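Local coordinates for cyclic nucleotide-binding protein (Ruegeria pomeroyi, PDB 3FX3) that probably acts as a DNA-binding transcription regulator of the Crp family, carrying a cyclic nucleotide-binding-type domain joined to a helix-turn-helix domain, at residues B[60-65]-B[182-187]; B[102-107]-B[176-181]. One frame throughout, in Å; residues are numbered along the deposited sequence.

How the contacts relate
From the N terminus, the chain first supplies strand 62-68 to contact 1, through residues 60-65, and then, in the neighbouring strand 100-103 of the same sheet and the turn after it, residues 102-107 to contact 2. After strand 107-113 and helix 114-123 it runs along helix 125-147 and enters the Crp-like helix-turn-helix region. There residues 176-181 come back to 102-107 and close contact 2. Residues 182-187 reach 60-65 and close contact 1, whose larger loop encloses the other. Their centres are about 7 Å apart, and W62 of contact 1 hydrogen-bonds to V104, T105 and T176 of contact 2. Together they tie one sheet of the beta-roll to the loop and short helix preceding helix 192-203.

Contact 1. Residues B[60-65]-B[182-187]; sequences DGWVKL and MLIAGR
R187 NH2 is gripped by two carboxylates, that of E84 in the same chain and that of E147 of the second subunit, while the same guanidinium lies beside the indole of W62. Two acidic partners on one nitrogen probably favour the charged form and fix the rotation of the group. Within the contact, R187 NH1 stands 4.1 Å from W62 CZ3. The two planes are 71° apart, far from a parallel stack, and the approach to the ring is oblique. With CG anti to the backbone N (chi1 -174°) and the chain extended from CG to NE, the arginine spans the distance from the helix to the strand.

The apolar part is made by I184, whose terminal methyl CD1 lies 3.6 Å from W62 CH2 and 3.8 Å from CZ3. Only this tip of the isoleucine meets the ring, and it does so at the outer, six-membered end of the indole; the two side chains cross at about a right angle. The pyrrole nitrogen is occupied separately: W62 NE1 donates to T176 O, so the buried indole has its one polar atom satisfied while its benzo end is given over to packing.

F161 of helix 154-165 touches W62, I184 and R187 alike, and L195 of helix 192-203 packs on I184. Helix 182-187, probably the first helix of the helix-turn-helix, is thus set against strand 62-68, with V79 and T81 of the adjacent strand 74-81 also lying against the tryptophan.

Contact 2. Residues B[102-107]-B[176-181]; sequences EAVTPC and TLPYDK
V104 and P178 form the apolar part of the contact, with V104 CG1 and P178 CB 3.8 Å apart. CG1 stands anti to the backbone N (chi1 166°), which turns this branch of the valine onto the proline ring; the two side chains meet at a slant. Next to them the methyl of T105 makes a looser approach, its CG2 lying 4.4 Å from P178 CA. L183 touches both V104 and P178 and extends this packing.

A water links the backbones of the same stretches, donating to V104 O at 3.0 Å and accepting from Y179 N at 3.1 Å. The segments belong to different domains: 102-107 takes in the end of strand 100-103 and the turn, residues 104-106, that carries the beta-roll chain to strand 107-113 of the other sheet, and 176-181 leads from strand 173-176 into the helix-turn-helix of the Crp-like domain.

The remaining polar bonds hold each loop in shape. In the first, T105 OG1 donates to P106 O at 2.9 Å, from above the carbonyl plane, and accepts from W62 N; W62 O in turn pairs with V104 N, a probable hydrogen bond joining the turn to strand 62-68. In the second, K181 folds back so that NZ reaches P178 O at 2.9 Å, in the carbonyl plane and on a lone pair. The same ammonium bonds Y179 O at 3.2 Å from above that carbonyl's plane, and R211 O as well. D180 OD1 caps the backbone N of M182 where helix 182-187 begins.

Contact 1. Residues B[60-65]-B[182-187]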
loop_
_atom_site.group_PDB
_atom_site.type_symbol
_atom_site.label_atom_id
_atom_site.label_comp_id
_atom_site.label_asym_id
_atom_site.label_seq_id
_atom_site.Cartn_x
_atom_site.Cartn_y
_atom_site.Cartn_z
ATOM N N ASP B 60 9.955 17.435 11.647
ATOM C CA ASP B 60 11.034 16.937 12.506
ATOM C C ASP B 60 10.453 16.343 13.774
ATOM O O ASP B 60 9.436 16.842 14.268
ATOM C CB ASP B 60 11.966 18.092 12.917
ATOM C CG ASP B 60 13.283 17.595 13.530
ATOM O OD1 ASP B 60 14.054 16.900 12.828
ATOM O OD2 ASP B 60 13.520 17.851 14.716
ATOM N N GLY B 61 11.087 15.313 14.323
ATOM C CA GLY B 61 10.645 14.721 15.594
ATOM C C GLY B 61 9.676 13.572 15.404
ATOM O O GLY B 61 9.502 13.081 14.306
ATOM N N TRP B 62 9.061 13.130 16.492
ATOM C CA TRP B 62 8.170 11.962 16.502
ATOM C C TRP B 62 6.843 12.328 17.159
ATOM O O TRP B 62 6.819 12.908 18.246
ATOM C CB TRP B 62 8.815 10.824 17.278
ATOM C CG TRP B 62 9.928 10.164 16.544
ATOM C CD1 TRP B 62 11.234 10.546 16.513
ATOM C CD2 TRP B 62 9.824 9.004 15.707
ATOM N NE1 TRP B 62 11.959 9.685 15.706
ATOM C CE2 TRP B 62 11.105 8.738 15.197
ATOM C CE3 TRP B 62 8.765 8.171 15.340
ATOM C CZ2 TRP B 62 11.359 7.673 14.336
ATOM C CZ3 TRP B 62 9.022 7.101 14.490
ATOM C CH2 TRP B 62 10.314 6.855 14.016
ATOM N N VAL B 63 5.747 11.975 16.506
ATOM C CA VAL B 63 4.395 12.217 17.014
ATOM C C VAL B 63 3.728 10.876 17.218
ATOM O O VAL B 63 3.842 9.993 16.366
ATOM C CB VAL B 63 3.597 13.054 15.998
ATOM C CG1 VAL B 63 2.130 13.202 16.396
ATOM C CG2 VAL B 63 4.263 14.415 15.864
ATOM N N LYS B 64 3.051 10.687 18.342
ATOM C CA LYS B 64 2.290 9.449 18.537
ATOM C C LYS B 64 0.795 9.723 18.444
ATOM O O LYS B 64 0.330 10.781 18.864
ATOM C CB LYS B 64 2.631 8.784 19.864
ATOM C CG LYS B 64 1.972 9.383 21.112
ATOM C CD LYS B 64 2.279 8.583 22.403
ATOM C CE LYS B 64 2.080 9.465 23.640
ATOM N NZ LYS B 64 2.376 8.803 24.947
ATOM N N LEU B 65 0.052 8.774 17.898
ATOM C CA LEU B 65 -1.395 8.819 17.902
ATOM C C LEU B 65 -1.860 7.713 18.847
ATOM O O LEU B 65 -1.345 6.607 18.781
ATOM C CB LEU B 65 -1.951 8.556 16.501
ATOM C CG LEU B 65 -2.058 9.740 15.521
ATOM C CD1 LEU B 65 -0.929 10.699 15.646
ATOM C CD2 LEU B 65 -2.216 9.267 14.050
HETATM N N MSE B 182 9.950 0.962 22.509
HETATM C CA MSE B 182 8.742 0.174 22.287
HETATM C C MSE B 182 7.817 0.786 21.247
HETATM O O MSE B 182 7.062 0.070 20.589
HETATM C CB MSE B 182 8.001 -0.065 23.615
HETATM C CG MSE B 182 8.802 -1.005 24.536
HETATM SE SE MSE B 182 7.923 -1.719 26.158
HETATM C CE MSE B 182 6.267 -2.331 25.276
ATOM N N LEU B 183 7.881 2.101 21.065
ATOM C CA LEU B 183 7.126 2.737 19.993
ATOM C C LEU B 183 7.610 2.279 18.623
ATOM O O LEU B 183 6.808 2.070 17.722
ATOM C CB LEU B 183 7.223 4.264 20.091
ATOM C CG LEU B 183 6.596 4.877 21.361
ATOM C CD1 LEU B 183 6.973 6.330 21.498
ATOM C CD2 LEU B 183 5.066 4.721 21.364
ATOM N N ILE B 184 8.919 2.107 18.465
ATOM C CA ILE B 184 9.470 1.622 17.185
ATOM C C ILE B 184 9.100 0.143 17.002
ATOM O O ILE B 184 8.722 -0.296 15.907
ATOM C CB ILE B 184 11.006 1.788 17.126
ATOM C CG1 ILE B 184 11.374 3.269 17.263
ATOM C CG2 ILE B 184 11.575 1.227 15.832
ATOM C CD1 ILE B 184 10.545 4.196 16.388
ATOM N N ALA B 185 9.153 -0.606 18.091
ATOM C CA ALA B 185 8.826 -2.020 18.051
ATOM C C ALA B 185 7.397 -2.184 17.582
ATOM O O ALA B 185 7.124 -2.994 16.691
ATOM C CB ALA B 185 9.044 -2.682 19.443
ATOM N N GLY B 186 6.494 -1.404 18.167
ATOM C CA GLY B 186 5.094 -1.364 17.738
ATOM C C GLY B 186 4.968 -1.096 16.244
ATOM O O GLY B 186 4.248 -1.800 15.505
ATOM N N ARG B 187 5.686 -0.094 15.768
ATOM C CA ARG B 187 5.573 0.267 14.378
ATOM C C ARG B 187 6.027 -0.874 13.432
ATOM O O ARG B 187 5.423 -1.104 12.356
ATOM C CB ARG B 187 6.377 1.519 14.100
ATOM C CG ARG B 187 6.164 2.010 12.697
ATOM C CD ARG B 187 6.580 3.461 12.508
ATOM N NE ARG B 187 6.779 3.706 11.091
ATOM C CZ ARG B 187 6.916 4.902 10.516
ATOM N NH1 ARG B 187 6.832 6.045 11.200
ATOM N NH2 ARG B 187 7.091 4.945 9.204
#

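Contact 2. Residues B[102-107]-B[176-181]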
loop_
_atom_site.group_PDB
_atom_site.type_symbol
_atom_site.label_atom_id
_atom_site.label_comp_id
_atom_site.label_asym_id
_atom_site.label_seq_id
_atom_site.Cartn_x
_atom_site.Cartn_y
_atom_site.Cartn_z
ATOM N N GLU B 102 0.145 13.513 20.204
ATOM C CA GLU B 102 1.027 14.154 21.157
ATOM C C GLU B 102 2.453 14.028 20.674
ATOM O O GLU B 102 2.819 12.982 20.146
ATOM C CB GLU B 102 0.892 13.441 22.488
ATOM C CG GLU B 102 1.557 14.111 23.628
ATOM C CD GLU B 102 1.189 13.427 24.953
ATOM O OE1 GLU B 102 0.004 13.547 25.357
ATOM O OE2 GLU B 102 2.074 12.759 25.544
ATOM N N ALA B 103 3.236 15.077 20.866
ATOM C CA ALA B 103 4.650 15.066 20.539
ATOM C C ALA B 103 5.397 14.134 21.506
ATOM O O ALA B 103 5.259 14.247 22.713
ATOM C CB ALA B 103 5.223 16.468 20.631
ATOM N N VAL B 104 6.172 13.212 20.946
ATOM C CA VAL B 104 6.984 12.248 21.717
ATOM C C VAL B 104 8.397 12.796 21.895
ATOM O O VAL B 104 9.020 12.528 22.875
ATOM C CB VAL B 104 7.033 10.853 20.997
ATOM C CG1 VAL B 104 8.127 9.960 21.572
ATOM C CG2 VAL B 104 5.679 10.177 21.109
ATOM N N THR B 105 8.896 13.550 20.925
ATOM C CA THR B 105 10.108 14.338 21.087
ATOM C C THR B 105 9.688 15.773 20.811
ATOM O O THR B 105 8.551 16.011 20.418
ATOM C CB THR B 105 11.145 13.931 20.017
ATOM O OG1 THR B 105 10.566 14.194 18.730
ATOM C CG2 THR B 105 11.458 12.436 20.118
ATOM N N PRO B 106 10.593 16.742 21.013
ATOM C CA PRO B 106 10.285 18.038 20.420
ATOM C C PRO B 106 10.026 17.861 18.909
ATOM O O PRO B 106 10.733 17.079 18.254
ATOM C CB PRO B 106 11.559 18.867 20.677
ATOM C CG PRO B 106 12.240 18.175 21.841
ATOM C CD PRO B 106 11.942 16.707 21.602
ATOM N N CYS B 107 8.994 18.536 18.394
ATOM C CA CYS B 107 8.507 18.374 16.998
ATOM C C CYS B 107 8.372 19.684 16.275
ATOM O O CYS B 107 8.048 20.681 16.889
ATOM C CB CYS B 107 7.102 17.787 17.004
ATOM S SG CYS B 107 7.189 16.091 17.360
ATOM N N THR B 176 17.287 10.648 14.846
ATOM C CA THR B 176 16.767 10.821 16.206
ATOM C C THR B 176 15.623 9.811 16.428
ATOM O O THR B 176 14.785 9.621 15.544
ATOM C CB THR B 176 16.222 12.234 16.384
ATOM O OG1 THR B 176 15.182 12.412 15.427
ATOM C CG2 THR B 176 17.314 13.293 16.145
ATOM N N LEU B 177 15.594 9.157 17.586
ATOM C CA LEU B 177 14.544 8.174 17.888
ATOM C C LEU B 177 13.862 8.527 19.185
ATOM O O LEU B 177 14.437 9.217 20.025
ATOM C CB LEU B 177 15.135 6.774 18.038
ATOM C CG LEU B 177 15.869 6.135 16.870
ATOM C CD1 LEU B 177 16.582 4.865 17.307
ATOM C CD2 LEU B 177 14.900 5.870 15.711
ATOM N N PRO B 178 12.645 8.011 19.388
ATOM C CA PRO B 178 12.040 8.147 20.710
ATOM C C PRO B 178 12.893 7.474 21.751
ATOM O O PRO B 178 13.548 6.478 21.453
ATOM C CB PRO B 178 10.705 7.397 20.591
ATOM C CG PRO B 178 10.514 7.140 19.157
ATOM C CD PRO B 178 11.856 7.152 18.507
ATOM N N TYR B 179 12.889 8.027 22.961
ATOM C CA TYR B 179 13.525 7.387 24.084
ATOM C C TYR B 179 12.892 6.018 24.348
ATOM O O TYR B 179 13.586 5.048 24.592
ATOM C CB TYR B 179 13.408 8.282 25.311
ATOM C CG TYR B 179 14.188 7.786 26.501
ATOM C CD1 TYR B 179 13.677 6.778 27.320
ATOM C CD2 TYR B 179 15.415 8.347 26.835
ATOM C CE1 TYR B 179 14.370 6.330 28.437
ATOM C CE2 TYR B 179 16.129 7.902 27.978
ATOM C CZ TYR B 179 15.596 6.892 28.765
ATOM O OH TYR B 179 16.271 6.429 29.874
ATOM N N ASP B 180 11.572 5.934 24.252
ATOM C CA ASP B 180 10.903 4.660 24.442
ATOM C C ASP B 180 10.927 3.839 23.148
ATOM O O ASP B 180 10.096 4.033 22.268
ATOM C CB ASP B 180 9.451 4.865 24.877
ATOM C CG ASP B 180 8.730 3.551 25.085
ATOM O OD1 ASP B 180 9.379 2.472 25.023
ATOM O OD2 ASP B 180 7.510 3.594 25.270
ATOM N N LYS B 181 11.840 2.880 23.067
ATOM C CA LYS B 181 12.012 2.104 21.825
ATOM C C LYS B 181 10.825 1.167 21.531
ATOM O O LYS B 181 10.698 0.660 20.409
ATOM C CB LYS B 181 13.336 1.309 21.843
ATOM C CG LYS B 181 14.617 2.164 22.057
ATOM C CD LYS B 181 14.798 3.242 20.959
ATOM C CE LYS B 181 16.031 4.122 21.209
ATOM N NZ LYS B 181 15.869 5.046 22.389
HETATM O O HOH W 1 11.300 10.642 23.435
#